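Local structure of uncharacterized protein (Parabacteroides distasonis, 3LM3) at residues Ile27-Thr32 against Asp49-Glu54; His43-Val48 against Glu287-His292; Lys360-Lys365 against Leu369-Asp374; Ile385-Tyr390 against Gln437-Lys442. The protein is of unknown function but probably acts as a glycoside hydrolase or deacetylase. One frame throughout, in Å; residues are numbered along the deposited sequence. Where two conformers were deposited one is given.

Contact 1: residues Ile27-Thr32 against Asp49-Glu54; sequences IMIRTT and DWHTLE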
# COMPACT_ATOMS: atom_id res chain seq x y z
N ILE A 27 3.22 -4.21 -10.93
CA ILE A 27 3.45 -3.35 -12.10
C ILE A 27 2.09 -3.04 -12.73
O ILE A 27 1.32 -3.98 -13.05
CB ILE A 27 4.42 -3.98 -13.14
CG1 ILE A 27 5.79 -4.19 -12.51
CG2 ILE A 27 4.52 -3.09 -14.39
CD1 ILE A 27 6.75 -4.91 -13.39
N MSE A 28 1.77 -1.75 -12.88
CA MSE A 28 0.48 -1.29 -13.38
C MSE A 28 0.54 -1.01 -14.88
O MSE A 28 1.50 -0.36 -15.36
CB MSE A 28 0.04 -0.02 -12.67
CG MSE A 28 -1.27 0.55 -13.11
SE MSE A 28 -1.63 2.20 -12.17
CE MSE A 28 -3.52 2.32 -12.59
N ILE A 29 -0.46 -1.50 -15.60
CA ILE A 29 -0.64 -1.28 -17.03
C ILE A 29 -1.94 -0.49 -17.22
O ILE A 29 -2.99 -0.84 -16.69
CB ILE A 29 -0.75 -2.59 -17.80
CG1 ILE A 29 0.41 -3.55 -17.50
CG2 ILE A 29 -0.87 -2.31 -19.32
CD1 ILE A 29 1.76 -3.04 -17.81
N ARG A 30 -1.91 0.59 -18.01
CA ARG A 30 -3.05 1.51 -18.16
C ARG A 30 -3.01 2.17 -19.52
O ARG A 30 -2.03 2.01 -20.24
CB ARG A 30 -3.04 2.55 -17.02
CG ARG A 30 -1.86 3.50 -17.05
CD ARG A 30 -1.56 4.09 -15.70
NE ARG A 30 -0.69 5.25 -15.83
CZ ARG A 30 -0.18 5.91 -14.79
NH1 ARG A 30 -0.39 5.49 -13.55
NH2 ARG A 30 0.53 7.02 -15.04
N THR A 31 -4.07 2.91 -19.88
CA THR A 31 -4.11 3.72 -21.10
C THR A 31 -4.06 5.21 -20.77
O THR A 31 -3.71 6.01 -21.63
CB THR A 31 -5.31 3.43 -22.02
OG1 THR A 31 -6.47 4.19 -21.62
CG2 THR A 31 -5.62 1.92 -22.16
N THR A 32 -4.45 5.58 -19.57
CA THR A 32 -4.38 6.95 -19.05
C THR A 32 -4.14 6.83 -17.54
O THR A 32 -4.32 5.72 -16.97
CB THR A 32 -5.68 7.76 -19.30
OG1 THR A 32 -6.74 7.21 -18.50
CG2 THR A 32 -6.11 7.76 -20.75
N ASP A 49 1.08 5.39 -26.20
CA ASP A 49 2.42 5.27 -26.72
C ASP A 49 3.47 5.07 -25.64
O ASP A 49 4.62 4.75 -25.93
CB ASP A 49 2.77 6.51 -27.56
CG ASP A 49 1.88 6.67 -28.79
OD1 ASP A 49 1.22 5.70 -29.25
OD2 ASP A 49 1.83 7.81 -29.31
N TRP A 50 3.07 5.19 -24.36
CA TRP A 50 3.96 5.03 -23.23
C TRP A 50 4.02 3.57 -22.74
O TRP A 50 4.77 3.25 -21.81
CB TRP A 50 3.51 5.91 -22.05
CG TRP A 50 3.45 7.39 -22.33
CD1 TRP A 50 3.13 8.00 -23.49
CD2 TRP A 50 3.71 8.44 -21.39
NE1 TRP A 50 3.18 9.37 -23.35
CE2 TRP A 50 3.53 9.66 -22.06
CE3 TRP A 50 4.09 8.45 -20.06
CZ2 TRP A 50 3.72 10.89 -21.42
CZ3 TRP A 50 4.28 9.68 -19.43
CH2 TRP A 50 4.09 10.86 -20.12
N HIS A 51 3.22 2.71 -23.39
CA HIS A 51 3.10 1.31 -23.04
C HIS A 51 3.55 0.50 -24.24
O HIS A 51 2.92 0.51 -25.29
CB HIS A 51 1.67 0.94 -22.63
CG HIS A 51 1.27 1.54 -21.32
ND1 HIS A 51 0.82 2.83 -21.19
CD2 HIS A 51 1.35 1.04 -20.06
CE1 HIS A 51 0.62 3.09 -19.91
NE2 HIS A 51 0.92 2.02 -19.20
N THR A 52 4.67 -0.20 -24.09
CA THR A 52 5.22 -1.03 -25.16
C THR A 52 5.59 -2.40 -24.58
O THR A 52 5.92 -2.54 -23.39
CB THR A 52 6.46 -0.44 -25.85
OG1 THR A 52 7.57 -0.47 -24.96
CG2 THR A 52 6.18 0.98 -26.35
N LEU A 53 5.56 -3.41 -25.45
CA LEU A 53 6.02 -4.73 -25.08
C LEU A 53 7.47 -4.69 -24.60
O LEU A 53 7.79 -5.25 -23.58
CB LEU A 53 5.88 -5.68 -26.26
CG LEU A 53 6.51 -7.08 -26.08
CD1 LEU A 53 5.91 -7.86 -24.89
CD2 LEU A 53 6.37 -7.87 -27.39
N GLU A 54 8.34 -4.02 -25.34
CA GLU A 54 9.74 -3.99 -24.93
C GLU A 54 9.93 -3.33 -23.58
O GLU A 54 10.78 -3.76 -22.80
CB GLU A 54 10.66 -3.34 -25.96
CG GLU A 54 12.10 -2.95 -25.42
CD GLU A 54 12.92 -4.10 -24.73
OE1 GLU A 54 12.40 -5.20 -24.41
OE2 GLU A 54 14.13 -3.87 -24.49
O HOH W 1 1.70 2.24 -16.48

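Contact 2: residues His43-Val48 against Glu287-His292; sequences HPRDEV and EAQMVH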
# COMPACT_ATOMS: atom_id res chain seq x y z
N HIS A 43 -7.56 11.87 -15.27
CA HIS A 43 -6.35 12.54 -15.75
C HIS A 43 -6.36 12.48 -17.26
O HIS A 43 -6.65 11.43 -17.83
CB HIS A 43 -5.14 11.81 -15.21
CG HIS A 43 -3.86 12.57 -15.35
ND1 HIS A 43 -3.32 12.90 -16.58
CD2 HIS A 43 -3.04 13.10 -14.42
CE1 HIS A 43 -2.22 13.60 -16.38
NE2 HIS A 43 -2.01 13.72 -15.08
N PRO A 44 -6.07 13.60 -17.94
CA PRO A 44 -6.23 13.66 -19.38
C PRO A 44 -5.13 13.04 -20.25
O PRO A 44 -5.31 12.90 -21.45
CB PRO A 44 -6.30 15.18 -19.66
CG PRO A 44 -5.59 15.77 -18.58
CD PRO A 44 -5.77 14.92 -17.36
N ARG A 45 -4.02 12.65 -19.64
CA ARG A 45 -2.88 12.20 -20.43
C ARG A 45 -3.13 10.87 -21.16
O ARG A 45 -3.45 9.86 -20.54
CB ARG A 45 -1.64 12.06 -19.56
CG ARG A 45 -0.41 11.58 -20.34
CD ARG A 45 0.58 10.98 -19.38
NE ARG A 45 1.14 11.96 -18.48
CZ ARG A 45 1.66 11.70 -17.29
NH1 ARG A 45 1.64 10.47 -16.77
NH2 ARG A 45 2.19 12.70 -16.58
N ASP A 46 -2.94 10.88 -22.47
CA ASP A 46 -3.04 9.69 -23.31
C ASP A 46 -1.69 8.96 -23.26
O ASP A 46 -0.68 9.48 -23.75
CB ASP A 46 -3.38 10.10 -24.73
CG ASP A 46 -3.40 8.95 -25.72
OD1 ASP A 46 -3.06 7.80 -25.38
OD2 ASP A 46 -3.76 9.16 -26.91
N GLU A 47 -1.66 7.78 -22.64
CA GLU A 47 -0.43 7.01 -22.47
C GLU A 47 -0.33 5.78 -23.37
O GLU A 47 0.51 4.90 -23.11
CB GLU A 47 -0.28 6.59 -21.01
CG GLU A 47 -0.03 7.73 -20.05
CD GLU A 47 0.16 7.26 -18.64
OE1 GLU A 47 -0.36 6.16 -18.31
OE2 GLU A 47 0.79 7.94 -17.80
N VAL A 48 -1.14 5.68 -24.42
CA VAL A 48 -1.04 4.55 -25.32
C VAL A 48 0.40 4.33 -25.79
O VAL A 48 0.90 3.21 -25.75
CB VAL A 48 -2.04 4.68 -26.48
CG1 VAL A 48 -1.72 3.69 -27.58
CG2 VAL A 48 -3.47 4.54 -25.93
N GLU A 287 4.57 1.85 -11.94
CA GLU A 287 3.79 1.94 -13.16
C GLU A 287 4.69 1.69 -14.37
O GLU A 287 5.78 2.27 -14.46
CB GLU A 287 3.15 3.30 -13.27
CG GLU A 287 2.16 3.65 -12.16
CD GLU A 287 2.78 4.07 -10.83
OE1 GLU A 287 4.01 4.35 -10.73
OE2 GLU A 287 2.01 4.21 -9.86
N ALA A 288 4.24 0.82 -15.26
CA ALA A 288 5.01 0.47 -16.46
C ALA A 288 5.38 1.72 -17.26
O ALA A 288 6.45 1.78 -17.86
CB ALA A 288 4.24 -0.48 -17.31
N GLN A 289 4.49 2.70 -17.30
CA GLN A 289 4.72 3.91 -18.08
C GLN A 289 5.94 4.71 -17.62
O GLN A 289 6.40 5.62 -18.34
CB GLN A 289 3.48 4.80 -18.13
CG GLN A 289 2.91 5.32 -16.81
CD GLN A 289 3.74 6.40 -16.15
OE1 GLN A 289 4.45 6.15 -15.20
NE2 GLN A 289 3.64 7.64 -16.66
N MSE A 290 6.50 4.38 -16.45
CA MSE A 290 7.68 5.11 -15.97
C MSE A 290 8.86 4.95 -16.90
O MSE A 290 9.72 5.87 -17.02
CB MSE A 290 8.10 4.68 -14.56
CG MSE A 290 7.22 5.22 -13.48
SE MSE A 290 7.78 4.88 -11.68
CE MSE A 290 8.19 3.00 -11.92
N VAL A 291 8.94 3.82 -17.58
CA VAL A 291 10.04 3.58 -18.56
C VAL A 291 9.99 4.66 -19.64
O VAL A 291 11.03 5.22 -20.02
CB VAL A 291 9.94 2.16 -19.17
CG1 VAL A 291 10.72 2.03 -20.47
CG2 VAL A 291 10.33 1.10 -18.13
N HIS A 292 8.80 4.98 -20.12
CA HIS A 292 8.64 6.04 -21.13
C HIS A 292 8.82 7.44 -20.52
O HIS A 292 9.47 8.32 -21.13
CB HIS A 292 7.26 5.98 -21.77
CG HIS A 292 7.12 6.83 -22.98
ND1 HIS A 292 7.56 6.41 -24.21
CD2 HIS A 292 6.58 8.06 -23.17
CE1 HIS A 292 7.31 7.34 -25.11
NE2 HIS A 292 6.71 8.35 -24.51

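Contact 3: residues Lys360-Lys365 against Leu369-Asp374; sequences KWFMNK and LALLRD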
# COMPACT_ATOMS: atom_id res chain seq x y z
N LYS A 360 7.56 5.93 16.98
CA LYS A 360 7.10 4.62 17.35
C LYS A 360 5.62 4.52 16.97
O LYS A 360 4.81 5.36 17.39
CB LYS A 360 7.25 4.37 18.84
CG LYS A 360 8.69 4.32 19.30
CD LYS A 360 8.83 3.99 20.77
CE LYS A 360 10.30 3.82 21.10
NZ LYS A 360 10.57 3.56 22.56
N TRP A 361 5.26 3.47 16.23
CA TRP A 361 3.86 3.17 15.90
C TRP A 361 3.42 1.91 16.62
O TRP A 361 4.20 0.97 16.78
CB TRP A 361 3.69 2.92 14.40
CG TRP A 361 3.38 4.14 13.59
CD1 TRP A 361 4.22 4.82 12.75
CD2 TRP A 361 2.13 4.84 13.56
NE1 TRP A 361 3.56 5.89 12.18
CE2 TRP A 361 2.27 5.91 12.65
CE3 TRP A 361 0.89 4.66 14.20
CZ2 TRP A 361 1.24 6.81 12.40
CZ3 TRP A 361 -0.13 5.57 13.94
CH2 TRP A 361 0.05 6.61 13.05
N PHE A 362 2.16 1.92 17.06
CA PHE A 362 1.47 0.81 17.69
C PHE A 362 0.14 0.67 16.98
O PHE A 362 -0.59 1.66 16.84
CB PHE A 362 1.23 1.10 19.18
CG PHE A 362 2.48 1.41 19.94
CD1 PHE A 362 3.02 2.68 19.91
CD2 PHE A 362 3.15 0.41 20.67
CE1 PHE A 362 4.17 2.99 20.60
CE2 PHE A 362 4.32 0.72 21.38
CZ PHE A 362 4.82 2.00 21.32
N MSE A 363 -0.18 -0.53 16.52
CA MSE A 363 -1.42 -0.76 15.79
C MSE A 363 -2.06 -2.06 16.25
O MSE A 363 -1.41 -3.12 16.24
CB MSE A 363 -1.15 -0.85 14.28
CG MSE A 363 -0.59 0.41 13.68
SE MSE A 363 0.43 0.07 12.07
CE MSE A 363 0.84 1.92 11.55
N ASN A 364 -3.30 -1.97 16.67
CA ASN A 364 -4.04 -3.16 17.11
C ASN A 364 -5.51 -3.02 16.67
O ASN A 364 -5.89 -2.05 16.02
CB ASN A 364 -3.87 -3.37 18.62
CG ASN A 364 -4.41 -2.21 19.41
OD1 ASN A 364 -5.60 -1.94 19.42
ND2 ASN A 364 -3.49 -1.45 20.04
N LYS A 365 -6.34 -4.01 17.00
CA LYS A 365 -7.74 -4.00 16.57
C LYS A 365 -8.49 -2.75 17.01
O LYS A 365 -9.39 -2.29 16.35
CB LYS A 365 -8.45 -5.24 17.11
CG LYS A 365 -9.92 -5.34 16.74
CD LYS A 365 -10.56 -6.59 17.29
CE LYS A 365 -11.05 -6.39 18.68
NZ LYS A 365 -11.78 -7.60 19.26
N LEU A 369 -1.65 4.20 17.43
CA LEU A 369 -0.99 5.21 18.24
C LEU A 369 0.42 5.45 17.71
O LEU A 369 1.16 4.50 17.53
CB LEU A 369 -0.89 4.75 19.69
CG LEU A 369 -0.06 5.57 20.69
CD1 LEU A 369 -0.77 6.89 21.03
CD2 LEU A 369 0.16 4.77 22.00
N ALA A 370 0.77 6.72 17.53
CA ALA A 370 2.15 7.11 17.17
C ALA A 370 2.72 8.09 18.19
O ALA A 370 2.07 9.08 18.56
CB ALA A 370 2.18 7.79 15.81
N LEU A 371 3.96 7.82 18.60
CA LEU A 371 4.71 8.67 19.51
C LEU A 371 5.93 9.19 18.74
O LEU A 371 6.58 8.42 18.01
CB LEU A 371 5.17 7.86 20.72
CG LEU A 371 4.08 7.18 21.54
CD1 LEU A 371 4.72 6.33 22.66
CD2 LEU A 371 3.11 8.19 22.09
N LEU A 372 6.25 10.46 18.92
CA LEU A 372 7.37 11.10 18.22
C LEU A 372 8.24 11.79 19.25
O LEU A 372 7.73 12.48 20.16
CB LEU A 372 6.85 12.13 17.24
CG LEU A 372 7.90 12.71 16.28
CD1 LEU A 372 8.41 11.67 15.28
CD2 LEU A 372 7.34 13.90 15.55
N ARG A 373 9.56 11.65 19.09
CA ARG A 373 10.53 12.19 20.06
C ARG A 373 11.71 12.80 19.32
O ARG A 373 12.17 12.25 18.33
CB ARG A 373 11.01 11.10 21.00
CG ARG A 373 11.96 11.58 22.09
CD ARG A 373 12.19 10.49 23.15
NE ARG A 373 12.88 9.31 22.66
CZ ARG A 373 14.19 9.09 22.75
NH1 ARG A 373 14.99 9.99 23.31
NH2 ARG A 373 14.72 7.96 22.27
N ASP A 374 12.16 13.97 19.78
CA ASP A 374 13.38 14.63 19.31
C ASP A 374 14.48 14.06 20.18
O ASP A 374 14.74 14.61 21.27
CB ASP A 374 13.25 16.16 19.45
CG ASP A 374 14.55 16.90 19.23
OD1 ASP A 374 15.44 16.34 18.58
OD2 ASP A 374 14.68 18.04 19.74

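Contact 4: residues Ile385-Tyr390 against Gln437-Lys442; sequences IDFTRY and QDLIRK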
# COMPACT_ATOMS: atom_id res chain seq x y z
N ILE A 385 1.46 11.91 18.51
CA ILE A 385 1.12 12.61 17.28
C ILE A 385 -0.06 11.99 16.53
O ILE A 385 -0.60 12.60 15.60
CB ILE A 385 2.33 12.79 16.31
CG1 ILE A 385 2.80 11.45 15.74
CG2 ILE A 385 3.46 13.53 17.03
CD1 ILE A 385 3.72 11.64 14.49
N ASP A 386 -0.47 10.79 16.93
CA ASP A 386 -1.65 10.14 16.35
C ASP A 386 -2.24 9.24 17.42
O ASP A 386 -1.53 8.45 18.04
CB ASP A 386 -1.30 9.33 15.09
CG ASP A 386 -2.51 8.94 14.28
OD1 ASP A 386 -3.16 7.93 14.66
OD2 ASP A 386 -2.75 9.64 13.24
N PHE A 387 -3.55 9.33 17.62
CA PHE A 387 -4.30 8.36 18.40
C PHE A 387 -5.65 8.27 17.73
O PHE A 387 -6.44 9.22 17.77
CB PHE A 387 -4.42 8.78 19.86
CG PHE A 387 -5.20 7.79 20.69
CD1 PHE A 387 -4.73 6.49 20.85
CD2 PHE A 387 -6.37 8.16 21.31
CE1 PHE A 387 -5.45 5.57 21.59
CE2 PHE A 387 -7.10 7.23 22.06
CZ PHE A 387 -6.63 5.95 22.21
N THR A 388 -5.87 7.15 17.03
CA THR A 388 -7.05 6.95 16.23
C THR A 388 -7.74 5.69 16.75
O THR A 388 -7.19 4.60 16.67
CB THR A 388 -6.66 6.78 14.75
OG1 THR A 388 -5.93 7.91 14.29
CG2 THR A 388 -7.89 6.60 13.85
N ARG A 389 -8.93 5.86 17.32
CA ARG A 389 -9.68 4.75 17.89
C ARG A 389 -10.55 4.05 16.87
O ARG A 389 -11.18 4.67 16.05
CB ARG A 389 -10.56 5.27 19.03
CG ARG A 389 -9.76 5.67 20.23
CD ARG A 389 -10.63 6.17 21.35
NE ARG A 389 -11.42 5.10 21.93
CZ ARG A 389 -11.94 5.14 23.14
NH1 ARG A 389 -11.75 6.21 23.92
NH2 ARG A 389 -12.63 4.11 23.57
N TYR A 390 -10.57 2.73 16.94
CA TYR A 390 -11.37 1.91 16.06
C TYR A 390 -12.60 1.33 16.75
O TYR A 390 -13.49 0.83 16.07
CB TYR A 390 -10.52 0.76 15.52
CG TYR A 390 -9.29 1.19 14.79
CD1 TYR A 390 -9.34 2.18 13.83
CD2 TYR A 390 -8.07 0.54 15.00
CE1 TYR A 390 -8.20 2.56 13.13
CE2 TYR A 390 -6.93 0.90 14.30
CZ TYR A 390 -6.99 1.93 13.38
OH TYR A 390 -5.87 2.28 12.65
N GLN A 437 -6.27 6.84 27.88
CA GLN A 437 -5.22 6.19 28.64
C GLN A 437 -5.58 4.73 28.99
O GLN A 437 -4.70 3.86 28.99
CB GLN A 437 -4.92 6.95 29.94
CG GLN A 437 -4.24 8.30 29.71
CD GLN A 437 -3.83 9.00 30.98
OE1 GLN A 437 -3.35 8.36 31.93
NE2 GLN A 437 -4.01 10.32 31.02
N ASP A 438 -6.82 4.51 29.39
CA ASP A 438 -7.21 3.16 29.86
C ASP A 438 -7.12 2.16 28.71
O ASP A 438 -6.61 1.04 28.90
CB ASP A 438 -8.63 3.15 30.41
CG ASP A 438 -8.74 3.82 31.77
OD1 ASP A 438 -7.75 3.81 32.54
OD2 ASP A 438 -9.85 4.32 32.01
N LEU A 439 -7.59 2.58 27.54
CA LEU A 439 -7.50 1.77 26.30
C LEU A 439 -6.05 1.49 25.93
O LEU A 439 -5.69 0.35 25.65
CB LEU A 439 -8.23 2.45 25.14
CG LEU A 439 -8.33 1.66 23.82
CD1 LEU A 439 -9.07 0.35 24.08
CD2 LEU A 439 -9.02 2.44 22.72
N ILE A 440 -5.21 2.52 25.97
CA ILE A 440 -3.79 2.32 25.78
C ILE A 440 -3.18 1.33 26.78
O ILE A 440 -2.44 0.43 26.39
CB ILE A 440 -3.01 3.67 25.74
CG1 ILE A 440 -3.47 4.49 24.54
CG2 ILE A 440 -1.52 3.46 25.69
CD1 ILE A 440 -2.99 5.92 24.57
N ARG A 441 -3.49 1.53 28.07
CA ARG A 441 -2.91 0.70 29.14
C ARG A 441 -3.28 -0.79 28.99
O ARG A 441 -2.45 -1.65 29.31
CB ARG A 441 -3.32 1.20 30.53
CG ARG A 441 -2.55 0.52 31.67
CD ARG A 441 -3.07 0.92 33.05
NE ARG A 441 -2.80 2.32 33.33
CZ ARG A 441 -1.68 2.80 33.86
NH1 ARG A 441 -0.68 1.97 34.19
NH2 ARG A 441 -1.55 4.10 34.07
N LYS A 442 -4.48 -1.05 28.49
CA LYS A 442 -4.98 -2.40 28.17
C LYS A 442 -4.04 -3.16 27.25
O LYS A 442 -3.87 -4.37 27.39
CB LYS A 442 -6.35 -2.29 27.50
CG LYS A 442 -6.97 -3.60 27.00
CD LYS A 442 -8.35 -3.36 26.43
CE LYS A 442 -8.93 -4.58 25.72
NZ LYS A 442 -10.34 -4.33 25.31

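Contact 1: residues Ile27-Thr32 against Asp49-Glu54
H51 is the hub of this contact: its imidazole lies under the backbone of R30, with the R30 carbonyl carbon 3.7 Å above the ring plane and displaced toward the rim. The carbonyl oxygen, R30 O, also stands over that face; its separation from the ring is too short in the model to be given weight, and its actual hydrogen bond goes to Y88 OH. The aliphatic part of R30 also touches the ring, R30 CG lying 3.8 Å from H51 CE1. A chi1 of 66° puts that carbon between the backbone N and carbonyl carbon of R30, from where the extended chain runs at about a right angle to H51 and places NE in a salt bridge with E47 OE1. The guanidinium is turned 53° from the imidazole plane, which rules out a parallel stack. I29 adds a lighter apolar touch, CG2 coming obliquely to H51 CD2 at 4.1 Å. Rotation of the imidazole is fixed at both nitrogens. H51 ND1 bonds to the carbonyl of E47, while NE2 meets a water at 2.8 Å that donates to M28 O, also at 2.8 Å. The ring packs beside the C-terminal end of strand 21-29, which pairs in parallel with strands 73-76 and 280-287; I91 of helix 86-102 touches H51 as well, and T52 follows as the N-cap of helix 53-64.

Contact 2: residues His43-Val48 against Glu287-His292
Q289 meets E47 along almost its whole side chain. At the root, Q289 CB is equally far, 4.1 Å, from E47 OE1 and OE2. The next carbon is nearer: Q289 CG comes to 3.5 Å from E47 OE2. This approach follows from a doubly bent chain, with CG set between the backbone N and carbonyl carbon (chi1 59°) and a bend at chi2 that directs the amide toward E47 OE2. Q289 CD stays at 3.7 Å from E47 OE2, and NE2 at the tip donates to that same oxygen over 3.1 Å. The bond is not straight, 137° at the hydrogen, and it arrives 47° above the carboxylate plane. Q289 itself sits within a type I turn from E287 to M290, where strand 280-287 gives way to helix 290-294; its closing bond runs from M290 N to E287 O, 3.0 Å. This strand-to-helix step belongs to the parallel alpha/beta part of the molecule. The facing loop is shaped in turn by an Asx turn, D46 OD1 accepting from V48 N. E47 OE2 has a second donor, R45 NH1, at 2.9 Å, nearly along the C-O axis and in the guanidinium plane, a salt bridge. The other carboxylate oxygen, OE1, is claimed by R30. Amide and guanidinium planes are nearly parallel, but R45 NH1 and Q289 NE2 are both donors and make no bond to each other; NE2 is also bonded to E293 OE1.

Contact 3: residues Lys360-Lys365 against Leu369-Asp374
Four backbone hydrogen bonds join K360 to L371 and F362 to L369 in an antiparallel beta hairpin, strands 357-363 and 367-374, the central pair of a four-stranded sheet. Each couple bonds in both directions: K360 N donates to L371 O at 2.9 Å and F362 N to L369 O at 2.8 Å, with the reciprocal bonds equally short. The segment axes, 4.7 Å apart, run 169° to each other. Between these hydrogen-bonded pairs stands the non-hydrogen-bonded pair W361 and A370, where A370 CA makes a CA-H...O contact of 3.2 Å with K360 O. Outside the backbone, the two sheet faces pack differently. On the face of F362, L369 and L371, the phenyl ring lies alongside the L369 side chain, with CD1 at 4.1 Å from L369 CD2, while L371 CD1 approaches F362 CE1 obliquely at 4.0 Å. CG of F362 sits anti to its carbonyl carbon (chi1 -56°), which turns the ring so that L369 O lies at its edge, close to the ring plane. The other face carries W361, whose indole is clasped between two carbons. The methyl of M363, CE, lies 3.6 Å above one side, toward the rim, and F222 also meets this indole. Over the opposite side, the CH-pi contact is almost perfectly centred: A370 CB is 3.4 Å from the centroid of the W361 six-membered ring and only 1° off its normal.

Contact 4: residues Ile385-Tyr390 against Gln437-Lys442
R389 NH1, at the end of the arginine side chain that lies against L439, is gripped by a salt bridge to D436 OD1 and more weakly by a long ion pair with E435 OE2; NH2 of the same guanidinium pairs with D391. D436 and E435 belong to helix 434-443, so the charge is tied to the same helix whose leucine covers it. L439 CD2 sits over one face of the guanidinium, 3.7 Å from R389 NE and 4.0 Å from R389 CZ, a methyl laid on the flat of the cation while NH1 and NH2 reach the acids. A bend at chi3 (70°) of R389 turns the guanidinium into that position. Next to it, F387 carries the apolar half of the contact. Its ring meets I440 obliquely, CE1 at 3.7 Å from I440 CG1 and at 3.9 Å from I440 CD1, and the ring tip CZ is 4.3 Å from L439 CD2. With CG anti to the backbone N (chi1 180°), the phenyl stretches out from the strand toward the helix. F367 of the adjacent strand also meets this ring. T388 faces away from the helix and donates from OG1 to D386 OD1 over 2.8 Å, on the syn side of the carboxylate. Further back, I385 and D386 together face A370 as a classic beta bulge. Helix 437-442 and strand 385-389 cross at 89°, their axes 11.1 Å apart: an alpha-on-beta layer in which a helix lies across an end strand of an antiparallel sheet.

Contacts 1 and 2 form one network, their centres 6 Å apart: T31 O lies 2.9 Å from E47 N, a probable hydrogen bond, and the W50 and H292 rings meet, W50 CG lying 3.3 Å from H292 CD2. Contacts 3 and 4, with centres 10 Å apart, share the antiparallel sheet, A370 probably hydrogen-bonding through O to I385 N and through N to D386 O, both at 2.9 Å. The two groups lie on opposite sides of the chain's centre; contacts 1 and 4 are about 44 Å apart between centres and about 25 Å between nearest atoms. No catalytic site is established here, and the bound PEG is about 9 Å from the L371 side chain.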